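Local coordinates for early 35 kDa protein (Autographa californica nucleopolyhedrovirus, PDB 1P35) that inhibits caspases to block the apoptotic response of the infected insect cell and also suppresses the host's antiviral RNA interference, at residues P5-V10 with N35-K40; Q12-D17 with V28-I33; P41-F46 with V151-P156; Y100-Q105 with Q164-E169. All coordinates share one frame; numbering follows the deposited sequence.

Interaction 1 of 4, residues P5-V10 with N35-K40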
loop_
_atom_site.group_PDB
_atom_site.type_symbol
_atom_site.label_atom_id
_atom_site.label_comp_id
_atom_site.label_asym_id
_atom_site.label_seq_id
_atom_site.Cartn_x
_atom_site.Cartn_y
_atom_site.Cartn_z
ATOM N N PRO A 5 -15.786 21.693 -16.737
ATOM C CA PRO A 5 -15.554 23.134 -16.822
ATOM C C PRO A 5 -14.047 23.357 -16.823
ATOM O O PRO A 5 -13.318 22.543 -16.278
ATOM C CB PRO A 5 -16.170 23.637 -15.528
ATOM C CG PRO A 5 -17.370 22.722 -15.380
ATOM C CD PRO A 5 -16.703 21.385 -15.624
ATOM N N VAL A 6 -13.580 24.470 -17.382
ATOM C CA VAL A 6 -12.142 24.697 -17.438
ATOM C C VAL A 6 -11.447 25.143 -16.145
ATOM O O VAL A 6 -10.218 25.144 -16.058
ATOM C CB VAL A 6 -11.794 25.677 -18.573
ATOM C CG1 VAL A 6 -12.113 25.031 -19.931
ATOM C CG2 VAL A 6 -12.587 26.975 -18.391
ATOM N N GLU A 7 -12.214 25.529 -15.140
ATOM C CA GLU A 7 -11.601 25.927 -13.875
ATOM C C GLU A 7 -10.839 24.704 -13.319
ATOM O O GLU A 7 -9.617 24.695 -13.241
ATOM C CB GLU A 7 -12.700 26.360 -12.883
ATOM C CG GLU A 7 -13.771 25.272 -12.659
ATOM C CD GLU A 7 -14.910 25.677 -11.741
ATOM O OE1 GLU A 7 -14.629 26.049 -10.580
ATOM O OE2 GLU A 7 -16.082 25.603 -12.185
ATOM N N ILE A 8 -11.617 23.676 -12.978
ATOM C CA ILE A 8 -11.183 22.408 -12.414
ATOM C C ILE A 8 -9.699 22.174 -12.226
ATOM O O ILE A 8 -8.950 22.200 -13.184
ATOM C CB ILE A 8 -11.730 21.221 -13.228
ATOM C CG1 ILE A 8 -13.251 21.297 -13.304
ATOM C CG2 ILE A 8 -11.318 19.911 -12.547
ATOM C CD1 ILE A 8 -13.899 21.203 -11.947
ATOM N N ASP A 9 -9.311 21.888 -10.982
ATOM C CA ASP A 9 -7.935 21.624 -10.618
ATOM C C ASP A 9 -7.731 20.119 -10.392
ATOM O O ASP A 9 -8.422 19.499 -9.600
ATOM C CB ASP A 9 -7.581 22.405 -9.351
ATOM C CG ASP A 9 -6.154 22.902 -9.363
ATOM O OD1 ASP A 9 -5.227 22.072 -9.200
ATOM O OD2 ASP A 9 -5.962 24.124 -9.574
ATOM N N VAL A 10 -6.773 19.556 -11.108
ATOM C CA VAL A 10 -6.432 18.152 -11.068
ATOM C C VAL A 10 -4.956 17.952 -10.850
ATOM O O VAL A 10 -4.186 18.862 -11.066
ATOM C CB VAL A 10 -6.806 17.442 -12.447
ATOM C CG1 VAL A 10 -6.092 18.117 -13.640
ATOM C CG2 VAL A 10 -6.397 15.989 -12.413
ATOM N N ASN A 35 -11.736 20.198 -6.652
ATOM C CA ASN A 35 -12.899 21.058 -6.331
ATOM C C ASN A 35 -13.987 20.496 -5.396
ATOM O O ASN A 35 -14.319 19.310 -5.445
ATOM C CB ASN A 35 -13.551 21.507 -7.631
ATOM C CG ASN A 35 -12.574 22.199 -8.537
ATOM O OD1 ASN A 35 -11.504 21.653 -8.848
ATOM N ND2 ASN A 35 -12.917 23.404 -8.966
ATOM N N THR A 36 -14.539 21.363 -4.543
ATOM C CA THR A 36 -15.603 20.964 -3.599
ATOM C C THR A 36 -16.948 21.588 -3.948
ATOM O O THR A 36 -17.997 21.007 -3.658
ATOM C CB THR A 36 -15.324 21.371 -2.114
ATOM O OG1 THR A 36 -15.073 22.780 -2.035
ATOM C CG2 THR A 36 -14.175 20.573 -1.527
ATOM N N GLN A 37 -16.911 22.777 -4.542
ATOM C CA GLN A 37 -18.129 23.480 -4.928
ATOM C C GLN A 37 -18.959 22.604 -5.881
ATOM O O GLN A 37 -19.881 21.912 -5.453
ATOM C CB GLN A 37 -17.777 24.824 -5.603
ATOM C CG GLN A 37 -16.936 24.735 -6.906
ATOM C CD GLN A 37 -15.460 24.403 -6.684
ATOM O OE1 GLN A 37 -15.082 23.850 -5.645
ATOM N NE2 GLN A 37 -14.619 24.723 -7.682
ATOM N N LEU A 38 -18.591 22.640 -7.162
ATOM C CA LEU A 38 -19.212 21.890 -8.253
ATOM C C LEU A 38 -20.616 21.342 -8.037
ATOM O O LEU A 38 -20.833 20.405 -7.263
ATOM C CB LEU A 38 -18.290 20.748 -8.685
ATOM C CG LEU A 38 -16.887 21.151 -9.132
ATOM C CD1 LEU A 38 -16.095 19.893 -9.469
ATOM C CD2 LEU A 38 -16.972 22.103 -10.314
ATOM N N THR A 39 -21.566 21.932 -8.751
ATOM C CA THR A 39 -22.961 21.501 -8.686
ATOM C C THR A 39 -23.300 20.664 -9.935
ATOM O O THR A 39 -24.284 19.929 -9.947
ATOM C CB THR A 39 -23.902 22.722 -8.576
ATOM O OG1 THR A 39 -23.702 23.572 -9.707
ATOM C CG2 THR A 39 -23.584 23.516 -7.314
ATOM N N LYS A 40 -22.474 20.771 -10.972
ATOM C CA LYS A 40 -22.664 19.992 -12.215
ATOM C C LYS A 40 -21.514 19.001 -12.427
ATOM O O LYS A 40 -20.478 19.098 -11.787
ATOM C CB LYS A 40 -22.798 20.937 -13.408
ATOM C CG LYS A 40 -24.060 21.785 -13.261
ATOM C CD LYS A 40 -24.172 22.884 -14.298
ATOM C CE LYS A 40 -25.504 23.633 -14.131
ATOM N NZ LYS A 40 -25.600 24.694 -15.176
#
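Asn35 reaches across to Asp9 and supplies the straightest polar link between two irregular loops, segment 5-10, which leads into strand 10-21, and segment 35-40, which follows strand 24-33. Its OD1 accepts the backbone N of Asp9 at 3.1 Å with an N-H...O angle of 176°, the donor lying in the carbonyl plane on a lone pair. A chi1 of -56° sets CG of Asn35 beside its backbone N, opposite the carbonyl carbon, as the amide reaches Asp9. A second polar link is modelled from Gln37 NE2 to Glu7 OE1, 3.2 Å apart; the nitrogen keeps the oxygen in its own amide plane but meets the carboxylate from above, 43° out of plane. This bond is doubtful, because Gln37 NE2 also lies 2.5 Å from Asn35 ND2, too close for two donors.

Apolar contacts complete the interface. Ile8 and Leu38 approach at a slant, and CD1 of Ile8 sits 3.6 Å from both CD1 and CD2 of Leu38. The same methyl lies 3.8 Å from Asn35 CG, against the amide. Ile3 and Ile33 pack on Ile8 from the neighbouring strands, and Phe158 touches Leu38. Ile8 and Leu38 are buried, whereas Glu7 and Gln37 are exposed. Between 5-10 and 35-40 the sound polar link is thus the Asp9 N-H held by Asn35 OD1, which adds to the backbone bond of Asp9 with Met34.

Interaction 2 of 4, residues Q12-D17 with V28-I33. With PO4 (phosphate ion), chain D; EDO (1,2-ethanediol), chain G.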
loop_
_atom_site.group_PDB
_atom_site.type_symbol
_atom_site.label_atom_id
_atom_site.label_comp_id
_atom_site.label_asym_id
_atom_site.label_seq_id
_atom_site.Cartn_x
_atom_site.Cartn_y
_atom_site.Cartn_z
ATOM N N GLN A 12 -1.857 14.316 -10.098
ATOM C CA GLN A 12 -1.634 12.896 -9.919
ATOM C C GLN A 12 -2.417 11.949 -10.856
ATOM O O GLN A 12 -3.139 11.042 -10.395
ATOM C CB GLN A 12 -1.952 12.516 -8.466
ATOM C CG GLN A 12 -1.245 13.339 -7.382
ATOM C CD GLN A 12 -1.887 13.104 -6.011
ATOM O OE1 GLN A 12 -1.661 12.072 -5.352
ATOM N NE2 GLN A 12 -2.746 14.044 -5.606
ATOM N N THR A 13 -2.225 12.126 -12.160
ATOM C CA THR A 13 -2.860 11.294 -13.150
ATOM C C THR A 13 -1.973 10.058 -13.381
ATOM O O THR A 13 -0.758 10.161 -13.559
ATOM C CB THR A 13 -3.095 12.106 -14.470
ATOM O OG1 THR A 13 -3.962 13.222 -14.188
ATOM C CG2 THR A 13 -3.761 11.257 -15.528
ATOM N N ILE A 14 -2.602 8.891 -13.343
ATOM C CA ILE A 14 -1.930 7.612 -13.547
ATOM C C ILE A 14 -2.647 6.883 -14.677
ATOM O O ILE A 14 -3.863 6.735 -14.647
ATOM C CB ILE A 14 -1.993 6.787 -12.256
ATOM C CG1 ILE A 14 -1.418 7.638 -11.106
ATOM C CG2 ILE A 14 -1.156 5.538 -12.383
ATOM C CD1 ILE A 14 -1.419 6.942 -9.760
ATOM N N ILE A 15 -1.871 6.372 -15.632
ATOM C CA ILE A 15 -2.396 5.749 -16.810
ATOM C C ILE A 15 -1.713 4.462 -17.118
ATOM O O ILE A 15 -0.509 4.340 -16.921
ATOM C CB ILE A 15 -2.148 6.660 -18.033
ATOM C CG1 ILE A 15 -2.885 7.985 -17.862
ATOM C CG2 ILE A 15 -2.464 5.913 -19.345
ATOM C CD1 ILE A 15 -2.464 9.023 -18.967
ATOM N N ARG A 16 -2.498 3.503 -17.617
ATOM C CA ARG A 16 -1.942 2.230 -18.057
ATOM C C ARG A 16 -2.766 1.843 -19.272
ATOM O O ARG A 16 -3.999 1.988 -19.286
ATOM C CB ARG A 16 -2.066 1.129 -16.999
ATOM C CG ARG A 16 -1.162 -0.037 -17.326
ATOM C CD ARG A 16 -1.394 -1.305 -16.450
ATOM N NE ARG A 16 -2.709 -1.856 -16.732
ATOM C CZ ARG A 16 -3.253 -2.904 -16.126
ATOM N NH1 ARG A 16 -2.592 -3.550 -15.169
ATOM N NH2 ARG A 16 -4.461 -3.313 -16.507
ATOM N N ASP A 17 -2.085 1.369 -20.312
ATOM C CA ASP A 17 -2.768 0.958 -21.527
ATOM C C ASP A 17 -1.992 -0.261 -22.012
ATOM O O ASP A 17 -0.816 -0.158 -22.316
ATOM C CB ASP A 17 -2.753 2.092 -22.546
ATOM C CG ASP A 17 -3.529 1.762 -23.808
ATOM O OD1 ASP A 17 -3.116 0.819 -24.506
ATOM O OD2 ASP A 17 -4.535 2.453 -24.107
ATOM N N VAL A 28 -6.568 2.237 -18.487
ATOM C CA VAL A 28 -6.845 2.461 -17.088
ATOM C C VAL A 28 -6.387 3.908 -16.941
ATOM O O VAL A 28 -5.267 4.311 -17.374
ATOM C CB VAL A 28 -6.069 1.501 -16.151
ATOM C CG1 VAL A 28 -6.229 1.982 -14.698
ATOM C CG2 VAL A 28 -6.687 0.121 -16.191
ATOM N N TYR A 29 -7.272 4.718 -16.376
ATOM C CA TYR A 29 -6.995 6.130 -16.302
ATOM C C TYR A 29 -7.516 6.532 -14.925
ATOM O O TYR A 29 -8.706 6.330 -14.626
ATOM C CB TYR A 29 -7.758 6.866 -17.449
ATOM C CG TYR A 29 -7.363 8.345 -17.607
ATOM C CD1 TYR A 29 -7.796 9.268 -16.683
ATOM C CD2 TYR A 29 -6.499 8.788 -18.635
ATOM C CE1 TYR A 29 -7.412 10.589 -16.728
ATOM C CE2 TYR A 29 -6.080 10.160 -18.703
ATOM C CZ TYR A 29 -6.568 11.053 -17.710
ATOM O OH TYR A 29 -6.253 12.406 -17.651
ATOM N N ILE A 30 -6.610 7.096 -14.118
ATOM C CA ILE A 30 -6.880 7.500 -12.741
ATOM C C ILE A 30 -6.347 8.918 -12.513
ATOM O O ILE A 30 -5.210 9.278 -12.962
ATOM C CB ILE A 30 -6.086 6.586 -11.725
ATOM C CG1 ILE A 30 -6.573 5.164 -11.768
ATOM C CG2 ILE A 30 -6.216 7.077 -10.288
ATOM C CD1 ILE A 30 -5.347 4.186 -11.898
ATOM N N ASN A 31 -7.154 9.740 -11.841
ATOM C CA ASN A 31 -6.648 11.082 -11.500
ATOM C C ASN A 31 -7.268 11.562 -10.202
ATOM O O ASN A 31 -8.083 10.857 -9.605
ATOM C CB ASN A 31 -6.877 12.122 -12.626
ATOM C CG ASN A 31 -8.349 12.462 -12.877
ATOM O OD1 ASN A 31 -9.256 12.076 -12.123
ATOM N ND2 ASN A 31 -8.589 13.177 -13.977
ATOM N N LYS A 32 -6.864 12.742 -9.750
ATOM C CA LYS A 32 -7.418 13.290 -8.523
ATOM C C LYS A 32 -7.864 14.723 -8.644
ATOM O O LYS A 32 -7.039 15.639 -8.780
ATOM C CB LYS A 32 -6.421 13.122 -7.380
ATOM C CG LYS A 32 -6.963 13.491 -6.005
ATOM C CD LYS A 32 -5.990 13.093 -4.897
ATOM C CE LYS A 32 -5.694 11.594 -4.971
ATOM N NZ LYS A 32 -4.818 11.116 -3.888
ATOM N N ILE A 33 -9.171 14.929 -8.581
ATOM C CA ILE A 33 -9.757 16.286 -8.702
ATOM C C ILE A 33 -9.973 16.999 -7.364
ATOM O O ILE A 33 -10.516 16.440 -6.426
ATOM C CB ILE A 33 -11.091 16.215 -9.517
ATOM C CG1 ILE A 33 -10.747 15.763 -10.942
ATOM C CG2 ILE A 33 -11.828 17.592 -9.522
ATOM C CD1 ILE A 33 -11.920 15.520 -11.866
HETATM P P PO4 D . -4.565 -6.918 -14.550
HETATM O O1 PO4 D . -5.280 -6.386 -15.784
HETATM O O2 PO4 D . -5.448 -7.964 -13.897
HETATM O O3 PO4 D . -3.231 -7.547 -14.932
HETATM O O4 PO4 D . -4.302 -5.760 -13.627
HETATM C C1 EDO G . 1.266 -2.425 -13.093
HETATM O O1 EDO G . 1.801 -3.559 -12.356
HETATM C C2 EDO G . 1.342 -2.642 -14.573
HETATM O O2 EDO G . 0.453 -3.671 -14.917
HETATM O O HOH W 1 -6.168 13.955 -15.425
#
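The beta hairpin of strands 10-21 and 24-33 pairs Ile14 with Ile30 and Arg16 with Val28, both antiparallel hydrogen-bonded pairs. Ile14 N gives to Ile30 O at 2.7 Å and receives in return through its O; Arg16 and Val28 exchange bonds likewise, Val28 N to Arg16 O measuring 2.7 Å. Between them, Ile15 and Tyr29 form a non-hydrogen-bonded pair whose side chains run alongside each other, with Ile15 CG1 3.8 Å from Tyr29 CD2.

Farther along that face, a water collects Thr13 OG1, Tyr29 OH and Asn31 ND2, accepting from the amide at 2.9 Å. Asn31 OD1 is instead bonded to Tyr100 OH. The Tyr29 ring stacks on Phe46.

On the other face, the Arg16 chain bends at chi3 (66°), and its guanidinium meets a phosphate ion through two nitrogens, NH1 to O4 at 3.2 Å and NH2 to O1 at 3.3 Å. Glu26 forms a salt bridge with NH2, while Lys58 of the same chain and Arg79 of the second subunit also bind this phosphate, probably from the crystallisation liquor. Strand 10-21 also pairs in parallel with strand 191-199, and strand 24-33 antiparallel with strand 164-170, as befits a hairpin flanked by further strands on both edges.

Interaction 3 of 4, residues P41-F46 with V151-P156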
loop_
_atom_site.group_PDB
_atom_site.type_symbol
_atom_site.label_atom_id
_atom_site.label_comp_id
_atom_site.label_asym_id
_atom_site.label_seq_id
_atom_site.Cartn_x
_atom_site.Cartn_y
_atom_site.Cartn_z
ATOM N N PRO A 41 -21.699 18.007 -13.301
ATOM C CA PRO A 41 -20.591 17.068 -13.487
ATOM C C PRO A 41 -19.342 17.617 -14.204
ATOM O O PRO A 41 -19.355 18.679 -14.875
ATOM C CB PRO A 41 -21.238 15.932 -14.275
ATOM C CG PRO A 41 -22.799 16.157 -14.016
ATOM C CD PRO A 41 -22.847 17.625 -14.146
ATOM N N VAL A 42 -18.255 16.877 -14.011
ATOM C CA VAL A 42 -16.983 17.154 -14.645
ATOM C C VAL A 42 -17.062 16.262 -15.899
ATOM O O VAL A 42 -17.411 15.077 -15.804
ATOM C CB VAL A 42 -15.794 16.660 -13.753
ATOM C CG1 VAL A 42 -14.480 16.791 -14.508
ATOM C CG2 VAL A 42 -15.754 17.432 -12.444
ATOM N N LEU A 43 -16.791 16.839 -17.060
ATOM C CA LEU A 43 -16.768 16.085 -18.311
ATOM C C LEU A 43 -15.283 16.020 -18.731
ATOM O O LEU A 43 -14.686 17.040 -19.091
ATOM C CB LEU A 43 -17.566 16.808 -19.403
ATOM C CG LEU A 43 -18.924 17.365 -18.949
ATOM C CD1 LEU A 43 -19.758 17.849 -20.127
ATOM C CD2 LEU A 43 -19.666 16.270 -18.186
ATOM N N MET A 44 -14.672 14.850 -18.605
ATOM C CA MET A 44 -13.292 14.696 -19.021
ATOM C C MET A 44 -13.309 13.920 -20.339
ATOM O O MET A 44 -13.937 12.882 -20.436
ATOM C CB MET A 44 -12.484 13.934 -17.976
ATOM C CG MET A 44 -11.071 13.599 -18.463
ATOM S SD MET A 44 -9.920 12.908 -17.240
ATOM C CE MET A 44 -10.641 11.281 -16.856
ATOM N N MET A 45 -12.643 14.419 -21.355
ATOM C CA MET A 45 -12.678 13.710 -22.626
ATOM C C MET A 45 -11.325 13.566 -23.194
ATOM O O MET A 45 -10.447 14.368 -22.901
ATOM C CB MET A 45 -13.558 14.456 -23.612
ATOM C CG MET A 45 -14.927 14.896 -23.026
ATOM S SD MET A 45 -16.001 15.247 -24.413
ATOM C CE MET A 45 -17.224 16.354 -23.576
ATOM N N PHE A 46 -11.108 12.536 -23.997
ATOM C CA PHE A 46 -9.783 12.431 -24.575
ATOM C C PHE A 46 -9.802 11.434 -25.711
ATOM O O PHE A 46 -10.699 10.565 -25.822
ATOM C CB PHE A 46 -8.752 12.059 -23.474
ATOM C CG PHE A 46 -9.063 10.751 -22.726
ATOM C CD1 PHE A 46 -8.771 9.504 -23.304
ATOM C CD2 PHE A 46 -9.627 10.778 -21.432
ATOM C CE1 PHE A 46 -9.018 8.301 -22.623
ATOM C CE2 PHE A 46 -9.889 9.579 -20.729
ATOM C CZ PHE A 46 -9.578 8.329 -21.331
ATOM N N VAL A 151 -15.639 9.776 -23.371
ATOM C CA VAL A 151 -16.335 10.868 -22.661
ATOM C C VAL A 151 -16.546 10.356 -21.242
ATOM O O VAL A 151 -17.265 9.382 -21.025
ATOM C CB VAL A 151 -17.693 11.157 -23.336
ATOM C CG1 VAL A 151 -18.431 12.246 -22.578
ATOM C CG2 VAL A 151 -17.481 11.526 -24.840
ATOM N N CYS A 152 -15.893 10.993 -20.281
ATOM C CA CYS A 152 -15.942 10.539 -18.898
ATOM C C CYS A 152 -16.692 11.508 -17.991
ATOM O O CYS A 152 -16.314 12.666 -17.902
ATOM C CB CYS A 152 -14.508 10.330 -18.469
ATOM S SG CYS A 152 -13.601 9.316 -19.793
ATOM N N VAL A 153 -17.761 11.048 -17.336
ATOM C CA VAL A 153 -18.559 11.956 -16.505
ATOM C C VAL A 153 -18.362 11.678 -15.031
ATOM O O VAL A 153 -18.364 10.541 -14.609
ATOM C CB VAL A 153 -20.093 11.885 -16.790
ATOM C CG1 VAL A 153 -20.810 12.941 -15.935
ATOM C CG2 VAL A 153 -20.397 12.132 -18.285
ATOM N N LEU A 154 -18.140 12.733 -14.256
ATOM C CA LEU A 154 -17.946 12.562 -12.841
ATOM C C LEU A 154 -19.073 13.276 -12.128
ATOM O O LEU A 154 -19.157 14.497 -12.191
ATOM C CB LEU A 154 -16.600 13.153 -12.415
ATOM C CG LEU A 154 -16.203 12.892 -10.957
ATOM C CD1 LEU A 154 -16.112 11.394 -10.763
ATOM C CD2 LEU A 154 -14.823 13.548 -10.628
ATOM N N LYS A 155 -19.952 12.508 -11.479
ATOM C CA LYS A 155 -21.061 13.081 -10.725
ATOM C C LYS A 155 -20.438 14.025 -9.706
ATOM O O LYS A 155 -19.408 13.705 -9.140
ATOM C CB LYS A 155 -21.859 11.971 -10.019
ATOM C CG LYS A 155 -22.604 11.001 -10.967
ATOM C CD LYS A 155 -23.513 9.974 -10.228
ATOM C CE LYS A 155 -24.322 9.098 -11.212
ATOM N NZ LYS A 155 -25.270 8.144 -10.540
ATOM N N PRO A 156 -21.058 15.190 -9.457
ATOM C CA PRO A 156 -20.674 16.277 -8.537
ATOM C C PRO A 156 -20.529 16.090 -7.022
ATOM O O PRO A 156 -19.804 16.869 -6.364
ATOM C CB PRO A 156 -21.705 17.358 -8.851
ATOM C CG PRO A 156 -22.903 16.544 -9.170
ATOM C CD PRO A 156 -22.286 15.583 -10.165
#
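Cys152 lies against Met44 and Phe46 and can be followed outward from its backbone. Its CB rests 3.3 Å from Met44 O, the same carbonyl that accepts Cys152 N at 2.7 Å, and 4.2 Å from Met44 CB. With chi1 at -48°, SG swings to the side of the backbone N, which keeps it near that carbonyl and carries it to the ring of Phe46. There SG comes within 3.8 Å of Phe46 CE2, a sulfur-aromatic contact that is oblique, the sulfur standing 51° off the ring normal. Tyr100, from the adjacent strand 98-106, and Leu166, from strand 164-170, also touch this cysteine.

The backbones of strands 42-48 and 148-154 form an antiparallel ladder, in which Val42 with Leu154 and Met44 with Cys152 are hydrogen-bonded pairs, while Leu43 with Val153 and Met45 with Val151 are non-hydrogen-bonded ones. Strand 2-4 pairs with the far edge of 42-48 and strand 98-106 with that of 148-154, so each strand has a partner on both edges.

On the face shared by Leu43, Met45, Val151 and Val153, the side chains of Met45 and Val151 lie side by side, Met45 SD 4.0 Å from Val151 CG2. At the end of the ladder the packing tightens: Pro41 CB presses on Val153 CG1 at 3.4 Å, closer than usual van der Waals contact. Beyond it the two prolines lie side by side, Pro41 CG 3.9 Å from Pro156 CD, and Pro41 O is bonded to Tyr123 OH.

Interaction 4 of 4, residues Y100-Q105 with Q164-E169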
loop_
_atom_site.group_PDB
_atom_site.type_symbol
_atom_site.label_atom_id
_atom_site.label_comp_id
_atom_site.label_asym_id
_atom_site.label_seq_id
_atom_site.Cartn_x
_atom_site.Cartn_y
_atom_site.Cartn_z
ATOM N N TYR A 100 -15.717 7.317 -13.006
ATOM C CA TYR A 100 -16.303 8.148 -14.012
ATOM C C TYR A 100 -17.277 7.254 -14.798
ATOM O O TYR A 100 -17.067 6.044 -14.921
ATOM C CB TYR A 100 -15.281 8.670 -15.015
ATOM C CG TYR A 100 -14.297 9.733 -14.520
ATOM C CD1 TYR A 100 -13.099 9.386 -13.892
ATOM C CD2 TYR A 100 -14.530 11.061 -14.781
ATOM C CE1 TYR A 100 -12.159 10.358 -13.556
ATOM C CE2 TYR A 100 -13.601 12.040 -14.452
ATOM C CZ TYR A 100 -12.421 11.693 -13.846
ATOM O OH TYR A 100 -11.507 12.688 -13.549
ATOM N N SER A 101 -18.328 7.880 -15.317
ATOM C CA SER A 101 -19.310 7.229 -16.167
ATOM C C SER A 101 -18.714 7.399 -17.619
ATOM O O SER A 101 -18.475 8.510 -18.078
ATOM C CB SER A 101 -20.669 7.957 -16.003
ATOM O OG SER A 101 -21.683 7.298 -16.718
ATOM N N VAL A 102 -18.481 6.286 -18.305
ATOM C CA VAL A 102 -17.887 6.268 -19.642
ATOM C C VAL A 102 -18.817 5.976 -20.833
ATOM O O VAL A 102 -19.639 5.015 -20.807
ATOM C CB VAL A 102 -16.724 5.202 -19.682
ATOM C CG1 VAL A 102 -16.105 5.119 -21.025
ATOM C CG2 VAL A 102 -15.666 5.560 -18.598
ATOM N N SER A 103 -18.674 6.811 -21.861
ATOM C CA SER A 103 -19.378 6.642 -23.140
ATOM C C SER A 103 -18.340 6.946 -24.262
ATOM O O SER A 103 -17.232 7.418 -23.973
ATOM C CB SER A 103 -20.637 7.552 -23.253
ATOM O OG SER A 103 -20.331 8.935 -23.320
ATOM N N CYS A 104 -18.661 6.659 -25.519
ATOM C CA CYS A 104 -17.673 6.864 -26.590
ATOM C C CYS A 104 -18.305 7.490 -27.809
ATOM O O CYS A 104 -19.438 7.121 -28.190
ATOM C CB CYS A 104 -17.041 5.509 -26.983
ATOM S SG CYS A 104 -15.676 5.577 -28.192
ATOM N N GLN A 105 -17.573 8.435 -28.401
ATOM C CA GLN A 105 -17.984 9.165 -29.592
ATOM C C GLN A 105 -16.897 9.038 -30.643
ATOM O O GLN A 105 -15.688 9.193 -30.349
ATOM C CB GLN A 105 -18.186 10.666 -29.290
ATOM C CG GLN A 105 -19.355 10.965 -28.345
ATOM C CD GLN A 105 -20.652 10.390 -28.903
ATOM O OE1 GLN A 105 -21.622 10.161 -28.180
ATOM N NE2 GLN A 105 -20.666 10.156 -30.203
ATOM N N GLN A 164 -10.304 9.414 -8.713
ATOM C CA GLN A 164 -11.430 9.271 -9.634
ATOM C C GLN A 164 -10.870 8.291 -10.640
ATOM O O GLN A 164 -9.822 8.557 -11.208
ATOM C CB GLN A 164 -11.785 10.571 -10.326
ATOM C CG GLN A 164 -11.653 11.810 -9.451
ATOM C CD GLN A 164 -12.386 11.685 -8.168
ATOM O OE1 GLN A 164 -13.378 10.953 -8.076
ATOM N NE2 GLN A 164 -11.927 12.417 -7.157
ATOM N N VAL A 165 -11.558 7.169 -10.878
ATOM C CA VAL A 165 -10.988 6.140 -11.731
ATOM C C VAL A 165 -11.897 5.640 -12.856
ATOM O O VAL A 165 -13.113 5.887 -12.864
ATOM C CB VAL A 165 -10.524 4.950 -10.836
ATOM C CG1 VAL A 165 -9.787 5.487 -9.584
ATOM C CG2 VAL A 165 -11.758 4.148 -10.317
ATOM N N LEU A 166 -11.286 4.999 -13.851
ATOM C CA LEU A 166 -12.049 4.449 -14.969
ATOM C C LEU A 166 -11.136 3.493 -15.672
ATOM O O LEU A 166 -9.928 3.597 -15.550
ATOM C CB LEU A 166 -12.507 5.515 -15.960
ATOM C CG LEU A 166 -11.443 6.236 -16.825
ATOM C CD1 LEU A 166 -11.230 5.514 -18.131
ATOM C CD2 LEU A 166 -11.912 7.634 -17.174
ATOM N N SER A 167 -11.730 2.531 -16.366
ATOM C CA SER A 167 -10.989 1.578 -17.156
ATOM C C SER A 167 -11.948 0.966 -18.175
ATOM O O SER A 167 -13.117 0.787 -17.899
ATOM C CB SER A 167 -10.344 0.499 -16.275
ATOM O OG SER A 167 -11.280 -0.101 -15.393
ATOM N N PHE A 168 -11.448 0.645 -19.357
ATOM C CA PHE A 168 -12.310 0.088 -20.362
ATOM C C PHE A 168 -11.451 -0.561 -21.452
ATOM O O PHE A 168 -10.242 -0.279 -21.552
ATOM C CB PHE A 168 -13.229 1.210 -20.924
ATOM C CG PHE A 168 -12.460 2.349 -21.628
ATOM C CD1 PHE A 168 -11.750 2.113 -22.806
ATOM C CD2 PHE A 168 -12.394 3.620 -21.055
ATOM C CE1 PHE A 168 -10.962 3.133 -23.402
ATOM C CE2 PHE A 168 -11.629 4.640 -21.626
ATOM C CZ PHE A 168 -10.903 4.386 -22.808
ATOM N N GLU A 169 -12.052 -1.476 -22.211
ATOM C CA GLU A 169 -11.354 -2.095 -23.327
ATOM C C GLU A 169 -11.840 -1.451 -24.612
ATOM O O GLU A 169 -13.003 -1.065 -24.737
ATOM C CB GLU A 169 -11.617 -3.597 -23.411
ATOM C CG GLU A 169 -10.767 -4.400 -22.474
ATOM C CD GLU A 169 -11.211 -5.831 -22.374
ATOM O OE1 GLU A 169 -11.490 -6.416 -23.426
ATOM O OE2 GLU A 169 -11.255 -6.380 -21.258
#
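Tyr100 N donates to Val165 O at 3.0 Å with an N-H...O angle of 160°. The bond belongs to the parallel pairing of strands 98-106 and 164-170, to which a backbone bond between Val165 and Glu98 also contributes. Val165 O additionally lies in the plane of the Tyr100 ring at its edge, 3.6 Å from CD1. Farther out, Tyr100 CE1 reaches Gln164 CB at 3.3 Å, the ring and the glutamine amide standing almost perpendicular, while the ring's hydroxyl is bonded to Asn31 OD1. Leu166 CD2 approaches Tyr100 CD1 obliquely at 3.9 Å.

Past this point the strands splay, with Val102 CA 8.4 Å from Phe168 CA, and side chains make the contact where the backbones no longer pair. Ile52 of strand 52-55 touches both Val102 and Phe168. With CG1 of Val102 opposite the backbone N (chi1 179°), its methyls part: CG2 meets Leu166 CB, and CG1 lies 4.0 Å from Phe168 CD2.

How the interactions relate
From the N terminus, interaction 1 closes the loop that contains the hairpin of interaction 2, which is nested inside it; Val10 and Ile8 pack on that hairpin's Asn31 to Ile33 end. The chain leaves 35-40 directly into strand 42-48, where interaction 3 begins, to close more than a hundred residues later; its Pro156 packs on the 38-40 backbone, tying interaction 1 to interaction 3. Interactions 3 and 4 cross: 100-105 lies between 41-46 and 151-156, and 164-169 follows both. Backbone bonds of Ser101 and Ser103 to Val153 and Val151 join these two contacts, and the backbone of Asn31 bonds to Gln164 N. Met44 packs against both Tyr29 and Tyr100, uniting interactions 2, 3 and 4.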